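Local coordinates for protein proline dehydrogenase (Deinococcus radiodurans, PDB 4H6Q) that catalyses the FAD-dependent oxidation of proline to delta-1-pyrroline-5-carboxylate, the first step in breaking proline down to glutamate, passing the electrons to a quinone, at residues D55-N60 and D265-L270; A87-G92 and K128-F133; R122-A127 and G156-E161. One frame throughout, in Å; residues are numbered along the deposited sequence.

Contact 1 of 3, residues D55-N60 and D265-L270; sequences DGIAGN and DLQKQL
Ile57 and Gln267 meet at about a right angle. The delta methyl of Ile57 does the touching: CD1 lies 3.9 Å from Gln267 CB, at the root of the glutamine side chain. The same CD1 is 4.0 Å from the Gln267 backbone O, so the methyl rests on the helix surface itself. In Ile57, CG1 stands anti to the carbonyl carbon (chi1 -61°) and the chain runs on extended, which carries CD1 out to the helix. The amide of Gln267 is held within its own neighbourhood, NE2 giving a hydrogen bond to Ile262 O.

On the solvent side, Asp55 and Lys268 come together at a slant. Carboxylate OD2 of Asp55 touches the lysine at CE, 3.6 Å away. The ammonium is farther off, with Asp55 OD2 and Lys268 NZ 4.4 Å apart. The charges probably attract, but no salt bridge forms. Between Asp55 and Ile57, Gly56, with positive phi, is the C-prime residue of a Schellman motif. It ends helix 42-54 and turns the chain toward the strand.

The contact thus joins the lead-in to the first barrel strand, 58-63, to the middle of the short helix 264-272. Strand 277-283 lies beside both: Val279 receives the side chains of Ile57 and Gln267. Gln267 also packs on Met258 of strand 254-259, so the helix sits over neighbouring strands of the TIM-type barrel.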
ATOM      1  N   ASP A  55      13.885 -12.562  -8.378  1.00 20.26           N
ATOM      2  CA  ASP A  55      14.641 -12.578  -7.118  1.00 21.56           C
ATOM      3  C   ASP A  55      13.775 -13.075  -5.934  1.00 18.97           C
ATOM      4  O   ASP A  55      14.147 -12.935  -4.759  1.00 19.76           O
ATOM      5  CB  ASP A  55      15.139 -11.165  -6.786  1.00 25.71           C
ATOM      6  CG  ASP A  55      16.359 -10.743  -7.605  1.00 28.82           C
ATOM      7  OD1 ASP A  55      16.999 -11.610  -8.221  1.00 30.18           O
ATOM      8  OD2 ASP A  55      16.688  -9.529  -7.628  1.00 31.12           O
ATOM      9  N   GLY A  56      12.639 -13.685  -6.228  1.00 15.02           N
ATOM     10  CA  GLY A  56      11.817 -14.311  -5.203  1.00 14.06           C
ATOM     11  C   GLY A  56      10.976 -13.300  -4.432  1.00 12.18           C
ATOM     12  O   GLY A  56      10.472 -13.624  -3.367  1.00 12.84           O
ATOM     13  N   ILE A  57      10.785 -12.105  -4.965  1.00 11.95           N
ATOM     14  CA  ILE A  57      10.043 -11.028  -4.295  1.00 10.60           C
ATOM     15  C   ILE A  57       8.788 -10.747  -5.100  1.00 10.36           C
ATOM     16  O   ILE A  57       8.826 -10.652  -6.325  1.00 11.89           O
ATOM     17  CB  ILE A  57      10.943  -9.788  -4.189  1.00 11.05           C
ATOM     18  CG1 ILE A  57      12.205 -10.108  -3.341  1.00 13.20           C
ATOM     19  CG2 ILE A  57      10.162  -8.593  -3.585  1.00 11.49           C
ATOM     20  CD1 ILE A  57      13.311  -9.068  -3.540  1.00 15.63           C
ATOM     21  N   ALA A  58       7.657 -10.613  -4.399  1.00  9.73           N
ATOM     22  CA  ALA A  58       6.382 -10.311  -5.030  1.00  9.40           C
ATOM     23  C   ALA A  58       6.203  -8.798  -5.243  1.00  9.03           C
ATOM     24  O   ALA A  58       6.922  -7.968  -4.613  1.00  9.25           O
ATOM     25  CB  ALA A  58       5.219 -10.875  -4.167  1.00 10.11           C
ATOM     26  N   GLY A  59       5.277  -8.404  -6.131  1.00  9.56           N
ATOM     27  CA  GLY A  59       5.034  -6.989  -6.384  1.00  9.14           C
ATOM     28  C   GLY A  59       3.640  -6.544  -5.914  1.00  8.31           C
ATOM     29  O   GLY A  59       2.678  -7.322  -5.814  1.00  9.93           O
ATOM     30  N   ASN A  60       3.549  -5.255  -5.653  1.00  8.10           N
ATOM     31  CA  ASN A  60       2.307  -4.612  -5.227  1.00  8.91           C
ATOM     32  C   ASN A  60       2.268  -3.308  -6.039  1.00  9.04           C
ATOM     33  O   ASN A  60       2.956  -2.316  -5.704  1.00  9.91           O
ATOM     34  CB  ASN A  60       2.391  -4.336  -3.707  1.00  9.56           C
ATOM     35  CG  ASN A  60       1.301  -3.476  -3.187  1.00 10.39           C
ATOM     36  OD1 ASN A  60       0.312  -3.161  -3.876  1.00  9.86           O
ATOM     37  ND2 ASN A  60       1.474  -3.052  -1.921  1.00 11.45           N
ATOM     38  N   ASP A 265      18.760  -4.746   0.033  1.00 17.80           N
ATOM     39  CA  ASP A 265      19.515  -5.816   0.699  1.00 17.88           C
ATOM     40  C   ASP A 265      18.630  -6.650   1.631  1.00 16.96           C
ATOM     41  O   ASP A 265      18.691  -7.893   1.601  1.00 18.87           O
ATOM     42  CB  ASP A 265      20.751  -5.264   1.428  1.00 20.24           C
ATOM     43  CG  ASP A 265      20.432  -4.224   2.467  1.00 21.69           C
ATOM     44  OD1 ASP A 265      21.206  -4.141   3.447  1.00 26.64           O
ATOM     45  OD2 ASP A 265      19.431  -3.468   2.309  1.00 21.50           O
ATOM     46  N   LEU A 266      17.778  -5.967   2.409  1.00 15.66           N
ATOM     47  CA  LEU A 266      16.862  -6.649   3.340  1.00 15.76           C
ATOM     48  C   LEU A 266      15.810  -7.407   2.552  1.00 13.22           C
ATOM     49  O   LEU A 266      15.429  -8.520   2.935  1.00 13.55           O
ATOM     50  CB  LEU A 266      16.173  -5.702   4.353  1.00 18.58           C
ATOM     51  CG  LEU A 266      16.980  -5.033   5.441  1.00 21.29           C
ATOM     52  CD1 LEU A 266      15.951  -4.301   6.281  1.00 20.12           C
ATOM     53  CD2 LEU A 266      17.719  -6.087   6.284  1.00 25.33           C
ATOM     54  N   GLN A 267      15.312  -6.814   1.473  1.00 12.49           N
ATOM     55  CA  GLN A 267      14.304  -7.467   0.646  1.00 12.75           C
ATOM     56  C   GLN A 267      14.839  -8.824   0.210  1.00 14.16           C
ATOM     57  O   GLN A 267      14.152  -9.857   0.318  1.00 14.00           O
ATOM     58  CB  GLN A 267      13.963  -6.620  -0.574  1.00 12.95           C
ATOM     59  CG  GLN A 267      13.295  -5.276  -0.269  1.00 13.19           C
ATOM     60  CD  GLN A 267      13.200  -4.372  -1.464  1.00 13.16           C
ATOM     61  OE1 GLN A 267      13.244  -4.821  -2.618  1.00 13.79           O
ATOM     62  NE2 GLN A 267      13.046  -3.057  -1.208  1.00 14.23           N
ATOM     63  N   LYS A 268      16.057  -8.841  -0.330  1.00 14.30           N
ATOM     64  CA  LYS A 268      16.660 -10.079  -0.809  1.00 16.00           C
ATOM     65  C   LYS A 268      16.962 -11.071   0.311  1.00 14.14           C
ATOM     66  O   LYS A 268      16.729 -12.288   0.139  1.00 15.96           O
ATOM     67  CB  LYS A 268      17.907  -9.744  -1.622  1.00 17.38           C
ATOM     68  CG  LYS A 268      17.538  -9.070  -2.969  1.00 22.56           C
ATOM     69  CD  LYS A 268      18.819  -8.729  -3.767  1.00 27.28           C
ATOM     70  CE  LYS A 268      18.539  -7.901  -5.038  1.00 30.05           C
ATOM     71  NZ  LYS A 268      19.725  -7.105  -5.460  1.00 33.85           N
ATOM     72  N   GLN A 269      17.512 -10.602   1.424  1.00 14.27           N
ATOM     73  CA  GLN A 269      17.855 -11.450   2.554  1.00 14.46           C
ATOM     74  C   GLN A 269      16.648 -12.145   3.140  1.00 12.11           C
ATOM     75  O   GLN A 269      16.665 -13.361   3.399  1.00 13.34           O
ATOM     76  CB  GLN A 269      18.586 -10.635   3.627  1.00 16.77           C
ATOM     77  CG  GLN A 269      18.880 -11.453   4.955  1.00 24.61           C
ATOM     78  CD  GLN A 269      19.155 -10.538   6.197  1.00 33.65           C
ATOM     79  OE1 GLN A 269      19.456  -9.357   6.060  1.00 36.85           O
ATOM     80  NE2 GLN A 269      19.052 -11.113   7.405  1.00 38.52           N
ATOM     81  N   LEU A 270      15.572 -11.410   3.343  1.00 12.35           N
ATOM     82  CA  LEU A 270      14.344 -11.990   3.901  1.00 11.11           C
ATOM     83  C   LEU A 270      13.771 -13.062   2.980  1.00 12.24           C
ATOM     84  O   LEU A 270      13.354 -14.146   3.448  1.00 12.74           O
ATOM     85  CB  LEU A 270      13.307 -10.879   4.145  1.00 11.98           C
ATOM     86  CG  LEU A 270      13.660  -9.934   5.293  1.00 13.44           C
ATOM     87  CD1 LEU A 270      12.745  -8.702   5.285  1.00 15.66           C
ATOM     88  CD2 LEU A 270      13.552 -10.689   6.596  1.00 15.82           C
TER

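Contact 2 of 3, residues A87-G92 and K128-F133; sequences AAHAAG and KEYGGF
A face-to-face aromatic stack joins two helix ends on the surface of the beta8-alpha8 barrel, away from the annotated sites. The rings of His89 and Tyr130 lie 3.6 Å apart between centroids, and their planes are only 4° from parallel. The overlap is broad. His89 CD2 sits over the middle of the tyrosine ring, 3.5 Å from Tyr130 CE1, and His89 CG lies 3.5 Å from Tyr130 CG. The histidine CB also reaches the stack, 3.5 Å from Tyr130 CD2. Its CG is anti to the backbone N (chi1 173°), which swings the imidazole out from the helix toward Tyr130. The other face of the tyrosine ring has Glu129 CB near its rim. Tyr130 OH is hydrogen-bonded to Glu86 OE1, one turn before His89, which probably helps to hold the ring in this plane. Replacing Tyr130 by an alanine would probably leave one face of the imidazole without its stacking partner and Glu86 without this hydroxyl.

Both helices finish here in Schellman motifs, at Gly92 and Gly131. The stack bridges helix 71-90 and helix 115-129. Beyond Gly131 the chain enters strand 133-136, where Phe133 pairs by backbone hydrogen bonds with Pro95 and Val97.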
ATOM      1  N   ALA A  87      -3.163  -5.512 -17.981  1.00 12.68           N
ATOM      2  CA  ALA A  87      -1.811  -5.724 -18.476  1.00 14.00           C
ATOM      3  C   ALA A  87      -1.031  -6.674 -17.578  1.00 13.40           C
ATOM      4  O   ALA A  87      -0.277  -7.534 -18.078  1.00 14.55           O
ATOM      5  CB  ALA A  87      -1.070  -4.360 -18.624  1.00 15.83           C
ATOM      6  N   ALA A  88      -1.179  -6.530 -16.261  1.00 12.20           N
ATOM      7  CA  ALA A  88      -0.526  -7.478 -15.341  1.00 12.24           C
ATOM      8  C   ALA A  88      -0.980  -8.909 -15.588  1.00 11.06           C
ATOM      9  O   ALA A  88      -0.162  -9.813 -15.791  1.00 12.59           O
ATOM     10  CB  ALA A  88      -0.800  -7.075 -13.885  1.00 12.70           C
ATOM     11  N   HIS A  89      -2.293  -9.090 -15.656  1.00 12.05           N
ATOM     12  CA  HIS A  89      -2.861 -10.413 -15.921  1.00 12.10           C
ATOM     13  C   HIS A  89      -2.336 -10.979 -17.247  1.00 12.83           C
ATOM     14  O   HIS A  89      -2.007 -12.177 -17.320  1.00 15.38           O
ATOM     15  CB  HIS A  89      -4.392 -10.318 -15.887  1.00 12.71           C
ATOM     16  CG  HIS A  89      -5.089 -11.577 -16.308  1.00 13.74           C
ATOM     17  ND1 HIS A  89      -4.989 -12.763 -15.600  1.00 14.64           N
ATOM     18  CD2 HIS A  89      -5.890 -11.847 -17.375  1.00 14.78           C
ATOM     19  CE1 HIS A  89      -5.687 -13.716 -16.215  1.00 14.88           C
ATOM     20  NE2 HIS A  89      -6.247 -13.185 -17.298  1.00 16.36           N
ATOM     21  N   ALA A  90      -2.308 -10.175 -18.313  1.00 13.18           N
ATOM     22  CA  ALA A  90      -1.881 -10.677 -19.626  1.00 14.13           C
ATOM     23  C   ALA A  90      -0.415 -11.090 -19.614  1.00 15.98           C
ATOM     24  O   ALA A  90      -0.032 -11.944 -20.404  1.00 17.94           O
ATOM     25  CB  ALA A  90      -2.141  -9.628 -20.719  1.00 16.28           C
ATOM     26  N   ALA A  91       0.377 -10.520 -18.691  1.00 15.23           N
ATOM     27  CA  ALA A  91       1.801 -10.817 -18.550  1.00 17.64           C
ATOM     28  C   ALA A  91       2.044 -12.017 -17.621  1.00 17.01           C
ATOM     29  O   ALA A  91       3.176 -12.476 -17.430  1.00 21.41           O
ATOM     30  CB  ALA A  91       2.578  -9.600 -18.067  1.00 18.50           C
ATOM     31  N   GLY A  92       0.966 -12.545 -17.056  1.00 17.20           N
ATOM     32  CA  GLY A  92       1.083 -13.646 -16.113  1.00 17.58           C
ATOM     33  C   GLY A  92       1.379 -13.243 -14.688  1.00 17.75           C
ATOM     34  O   GLY A  92       1.897 -14.047 -13.906  1.00 21.77           O
ATOM     35  N   LYS A 128     -10.455  -9.252  -8.900  1.00 12.51           N
ATOM     36  CA  LYS A 128     -10.980 -10.542  -8.417  1.00 14.31           C
ATOM     37  C   LYS A 128     -11.245 -11.525  -9.561  1.00 16.83           C
ATOM     38  O   LYS A 128     -11.039 -12.742  -9.411  1.00 19.10           O
ATOM     39  CB  LYS A 128     -12.270 -10.320  -7.641  1.00 15.06           C
ATOM     40  CG  LYS A 128     -12.924 -11.610  -7.115  1.00 15.85           C
ATOM     41  CD  LYS A 128     -14.061 -11.353  -6.162  1.00 16.52           C
ATOM     42  CE  LYS A 128     -14.716 -12.660  -5.773  1.00 18.06           C
ATOM     43  NZ  LYS A 128     -15.788 -12.405  -4.749  1.00 19.31           N
ATOM     44  N   GLU A 129     -11.662 -11.041 -10.732  1.00 16.99           N
ATOM     45  CA  GLU A 129     -11.855 -11.938 -11.880  1.00 18.54           C
ATOM     46  C   GLU A 129     -10.584 -12.730 -12.166  1.00 17.98           C
ATOM     47  O   GLU A 129     -10.627 -13.887 -12.681  1.00 20.83           O
ATOM     48  CB  GLU A 129     -12.199 -11.103 -13.103  1.00 22.24           C
ATOM     49  CG  GLU A 129     -12.552 -11.905 -14.319  1.00 26.18           C
ATOM     50  CD  GLU A 129     -12.875 -11.029 -15.513  1.00 31.47           C
ATOM     51  OE1 GLU A 129     -12.952 -11.607 -16.628  1.00 35.63           O
ATOM     52  OE2 GLU A 129     -13.047  -9.793 -15.325  1.00 34.23           O
ATOM     53  N   TYR A 130      -9.454 -12.094 -11.902  1.00 14.64           N
ATOM     54  CA  TYR A 130      -8.170 -12.685 -12.229  1.00 16.38           C
ATOM     55  C   TYR A 130      -7.486 -13.229 -10.979  1.00 19.23           C
ATOM     56  O   TYR A 130      -6.267 -13.414 -10.960  1.00 21.57           O
ATOM     57  CB  TYR A 130      -7.274 -11.665 -12.950  1.00 16.42           C
ATOM     58  CG  TYR A 130      -7.871 -11.116 -14.244  1.00 14.59           C
ATOM     59  CD1 TYR A 130      -8.637 -11.922 -15.103  1.00 16.78           C
ATOM     60  CD2 TYR A 130      -7.659  -9.780 -14.620  1.00 15.52           C
ATOM     61  CE1 TYR A 130      -9.145 -11.425 -16.264  1.00 16.20           C
ATOM     62  CE2 TYR A 130      -8.175  -9.286 -15.800  1.00 15.45           C
ATOM     63  CZ  TYR A 130      -8.927 -10.104 -16.615  1.00 16.58           C
ATOM     64  OH  TYR A 130      -9.429  -9.621 -17.795  1.00 18.33           O
ATOM     65  N   GLY A 131      -8.280 -13.432  -9.930  1.00 19.57           N
ATOM     66  CA  GLY A 131      -7.799 -14.025  -8.683  1.00 22.11           C
ATOM     67  C   GLY A 131      -6.937 -13.078  -7.865  1.00 22.81           C
ATOM     68  O   GLY A 131      -6.199 -13.494  -6.974  1.00 28.77           O
ATOM     69  N   GLY A 132      -7.026 -11.785  -8.182  1.00 17.48           N
ATOM     70  CA  GLY A 132      -6.184 -10.759  -7.569  1.00 16.48           C
ATOM     71  C   GLY A 132      -6.687 -10.107  -6.302  1.00 15.13           C
ATOM     72  O   GLY A 132      -7.653 -10.578  -5.630  1.00 19.06           O
ATOM     73  N   PHE A 133      -6.020  -8.990  -5.946  1.00 11.57           N
ATOM     74  CA  PHE A 133      -6.185  -8.362  -4.652  1.00 10.09           C
ATOM     75  C   PHE A 133      -5.990  -6.855  -4.768  1.00  8.92           C
ATOM     76  O   PHE A 133      -5.029  -6.420  -5.469  1.00  9.88           O
ATOM     77  CB  PHE A 133      -5.155  -8.947  -3.663  1.00 10.51           C
ATOM     78  CG  PHE A 133      -5.258  -8.410  -2.263  1.00  9.39           C
ATOM     79  CD1 PHE A 133      -6.117  -8.997  -1.339  1.00 12.12           C
ATOM     80  CD2 PHE A 133      -4.475  -7.329  -1.871  1.00 10.52           C
ATOM     81  CE1 PHE A 133      -6.164  -8.510  -0.010  1.00 12.54           C
ATOM     82  CE2 PHE A 133      -4.523  -6.846  -0.580  1.00 12.48           C
ATOM     83  CZ  PHE A 133      -5.374  -7.429   0.345  1.00 13.55           C
TER

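Contact 3 of 3, residues R122-A127 and G156-E161; sequences RIIAKA and GEFGAE
The Phe158 ring receives Ile124 on one face. The gamma methyl CG2 of Ile124 stands 3.5 Å above the ring plane, displaced toward the rim on the side of the ring's attachment. It lies 3.9 Å from the centroid of the Phe158 ring and 28° off the normal, a CH-pi contact. Its closest ring atom is Phe158 CG, and it also meets Phe158 CB, 3.7 Å from CG2. Ala125 comes to the ring obliquely, with its CB 3.8 Å from Phe158 CE1.

In Ile124, CG2 is anti to the backbone N while CG1 is anti to the carbonyl carbon (chi1 -61°); this points the gamma methyl at the phenyl. Phe158 is the last helical residue of 144-158, and Gly159 leaves the helix with positive phi. Helix 115-129 thus packs against the end of the next barrel helix. Ile124 also touches Ile134 of strand 133-136, so it links the ring to the barrel wall.

No hydrogen bond or charge pair links the two segments directly. A polar tie lies beside the apolar contact: Glu157 forms a salt bridge with Arg121. The join between 122-127 and 156-161 therefore rests on dispersion and CH-pi attraction, with the salt bridge at its border.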
ATOM      1  N   ARG A 122     -15.445  -1.314  -9.271  1.00 12.10           N
ATOM      2  CA  ARG A 122     -15.035  -1.730 -10.621  1.00 11.98           C
ATOM      3  C   ARG A 122     -13.609  -2.271 -10.612  1.00 11.53           C
ATOM      4  O   ARG A 122     -13.305  -3.283 -11.281  1.00 12.25           O
ATOM      5  CB  ARG A 122     -15.126  -0.551 -11.608  1.00 13.34           C
ATOM      6  CG  ARG A 122     -16.504   0.069 -11.691  1.00 16.09           C
ATOM      7  CD  ARG A 122     -16.567   1.088 -12.813  1.00 17.85           C
ATOM      8  NE  ARG A 122     -15.617   2.193 -12.758  1.00 18.59           N
ATOM      9  CZ  ARG A 122     -14.649   2.400 -13.671  1.00 17.95           C
ATOM     10  NH1 ARG A 122     -14.446   1.560 -14.674  1.00 19.18           N
ATOM     11  NH2 ARG A 122     -13.913   3.456 -13.600  1.00 15.42           N
ATOM     12  N   ILE A 123     -12.722  -1.592  -9.886  1.00 11.17           N
ATOM     13  CA  ILE A 123     -11.342  -2.033  -9.774  1.00 10.06           C
ATOM     14  C   ILE A 123     -11.246  -3.410  -9.087  1.00 10.05           C
ATOM     15  O   ILE A 123     -10.545  -4.326  -9.577  1.00 10.46           O
ATOM     16  CB  ILE A 123     -10.513  -0.968  -9.030  1.00 10.26           C
ATOM     17  CG1 ILE A 123     -10.419   0.325  -9.894  1.00 10.79           C
ATOM     18  CG2 ILE A 123      -9.134  -1.496  -8.594  1.00 10.85           C
ATOM     19  CD1 ILE A 123      -9.921   1.551  -9.096  1.00 11.70           C
ATOM     20  N   ILE A 124     -11.932  -3.560  -7.955  1.00 10.01           N
ATOM     21  CA  ILE A 124     -11.828  -4.808  -7.207  1.00  9.99           C
ATOM     22  C   ILE A 124     -12.479  -5.954  -7.990  1.00 11.25           C
ATOM     23  O   ILE A 124     -11.947  -7.075  -8.011  1.00 12.55           O
ATOM     24  CB  ILE A 124     -12.456  -4.683  -5.806  1.00 10.15           C
ATOM     25  CG1 ILE A 124     -11.747  -3.602  -4.989  1.00  9.87           C
ATOM     26  CG2 ILE A 124     -12.432  -6.072  -5.081  1.00 12.44           C
ATOM     27  CD1 ILE A 124     -12.575  -3.135  -3.795  1.00 12.49           C
ATOM     28  N   ALA A 125     -13.609  -5.698  -8.655  1.00 11.81           N
ATOM     29  CA  ALA A 125     -14.259  -6.743  -9.459  1.00 12.66           C
ATOM     30  C   ALA A 125     -13.289  -7.260 -10.527  1.00 12.91           C
ATOM     31  O   ALA A 125     -13.223  -8.466 -10.769  1.00 15.16           O
ATOM     32  CB  ALA A 125     -15.540  -6.187 -10.088  1.00 14.33           C
ATOM     33  N   LYS A 126     -12.553  -6.366 -11.187  1.00 12.43           N
ATOM     34  CA  LYS A 126     -11.624  -6.756 -12.242  1.00 13.08           C
ATOM     35  C   LYS A 126     -10.458  -7.551 -11.654  1.00 12.48           C
ATOM     36  O   LYS A 126     -10.086  -8.633 -12.187  1.00 14.07           O
ATOM     37  CB  LYS A 126     -11.153  -5.538 -13.064  1.00 15.36           C
ATOM     38  CG  LYS A 126     -10.274  -5.869 -14.242  1.00 18.87           C
ATOM     39  CD  LYS A 126     -10.865  -6.854 -15.224  1.00 22.75           C
ATOM     40  CE  LYS A 126     -12.021  -6.250 -15.973  1.00 26.67           C
ATOM     41  NZ  LYS A 126     -12.299  -7.092 -17.146  1.00 29.01           N
ATOM     42  N   ALA A 127      -9.858  -7.066 -10.569  1.00 11.87           N
ATOM     43  CA  ALA A 127      -8.753  -7.797  -9.945  1.00 11.16           C
ATOM     44  C   ALA A 127      -9.260  -9.177  -9.498  1.00 11.50           C
ATOM     45  O   ALA A 127      -8.577 -10.186  -9.744  1.00 13.85           O
ATOM     46  CB  ALA A 127      -8.165  -7.032  -8.761  1.00 11.80           C
ATOM     47  N   GLY A 156     -17.687  -7.052   2.367  1.00 14.69           N
ATOM     48  CA  GLY A 156     -18.977  -7.696   2.235  1.00 16.77           C
ATOM     49  C   GLY A 156     -19.334  -8.076   0.809  1.00 16.54           C
ATOM     50  O   GLY A 156     -19.928  -9.136   0.561  1.00 19.75           O
ATOM     51  N   GLU A 157     -18.955  -7.213  -0.137  1.00 15.36           N
ATOM     52  CA  GLU A 157     -19.247  -7.447  -1.553  1.00 15.71           C
ATOM     53  C   GLU A 157     -18.306  -8.394  -2.307  1.00 15.84           C
ATOM     54  O   GLU A 157     -18.760  -9.158  -3.171  1.00 20.47           O
ATOM     55  CB  GLU A 157     -19.374  -6.110  -2.288  1.00 17.04           C
ATOM     56  CG  GLU A 157     -20.503  -5.291  -1.759  1.00 17.65           C
ATOM     57  CD  GLU A 157     -20.560  -3.906  -2.325  1.00 19.87           C
ATOM     58  OE1 GLU A 157     -19.737  -3.536  -3.207  1.00 21.19           O
ATOM     59  OE2 GLU A 157     -21.469  -3.178  -1.868  1.00 20.77           O
ATOM     60  N   PHE A 158     -17.036  -8.401  -1.943  1.00 14.53           N
ATOM     61  CA  PHE A 158     -15.998  -9.093  -2.708  1.00 13.61           C
ATOM     62  C   PHE A 158     -15.210 -10.121  -1.944  1.00 13.54           C
ATOM     63  O   PHE A 158     -14.588 -10.957  -2.581  1.00 15.69           O
ATOM     64  CB  PHE A 158     -14.995  -8.037  -3.301  1.00 13.67           C
ATOM     65  CG  PHE A 158     -15.652  -7.103  -4.275  1.00 13.91           C
ATOM     66  CD1 PHE A 158     -15.996  -7.542  -5.564  1.00 14.26           C
ATOM     67  CD2 PHE A 158     -15.990  -5.815  -3.890  1.00 13.30           C
ATOM     68  CE1 PHE A 158     -16.646  -6.696  -6.467  1.00 15.34           C
ATOM     69  CE2 PHE A 158     -16.644  -4.965  -4.775  1.00 14.35           C
ATOM     70  CZ  PHE A 158     -16.991  -5.394  -6.058  1.00 14.48           C
ATOM     71  N   GLY A 159     -15.237 -10.073  -0.600  1.00 13.74           N
ATOM     72  CA  GLY A 159     -14.551 -11.056   0.220  1.00 14.07           C
ATOM     73  C   GLY A 159     -13.211 -10.552   0.735  1.00 13.11           C
ATOM     74  O   GLY A 159     -12.465  -9.835   0.019  1.00 13.73           O
ATOM     75  N   ALA A 160     -12.872 -10.959   1.953  1.00 15.37           N
ATOM     76  CA  ALA A 160     -11.586 -10.592   2.589  1.00 14.75           C
ATOM     77  C   ALA A 160     -10.361 -11.116   1.849  1.00 15.04           C
ATOM     78  O   ALA A 160      -9.265 -10.633   2.062  1.00 15.87           O
ATOM     79  CB  ALA A 160     -11.563 -11.057   4.061  1.00 15.62           C
ATOM     80  N   GLU A 161     -10.554 -12.089   0.972  1.00 15.90           N
ATOM     81  CA  GLU A 161      -9.465 -12.558   0.125  1.00 16.74           C
ATOM     82  C   GLU A 161      -9.098 -11.605  -1.017  1.00 14.84           C
ATOM     83  O   GLU A 161      -8.043 -11.779  -1.655  1.00 14.56           O
ATOM     84  CB  GLU A 161      -9.883 -13.896  -0.509  1.00 20.81           C
ATOM     85  CG  GLU A 161     -10.437 -14.956   0.464  1.00 27.36           C
ATOM     86  CD  GLU A 161     -11.996 -14.884   0.704  1.00 30.80           C
ATOM     87  OE1 GLU A 161     -12.692 -13.892   0.339  1.00 25.27           O
ATOM     88  OE2 GLU A 161     -12.531 -15.886   1.240  1.00 37.46           O
TER

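Contacts 2 and 3 are neighbours, with centres about 13 Å apart, and both use helix 115-129. That helix meets helix 71-90 in contact 2 and helix 144-158 in contact 3. They touch directly: Lys128 NZ is 2.9 Å from Phe158 O, and Gly132 N is 2.7 Å from Ala127 O, both probable hydrogen bonds. Contact 1 lies about 20 Å from contact 2 and about 26 Å from contact 3, centre to centre. It brings together early and late parts of the barrel, and the other two are nested within the loop it closes. It alone is near the cofactor: the Gln267 side chain is about 8 Å from FAD and about 12 Å from the bound tetrahydrofuran-2-carboxylic acid.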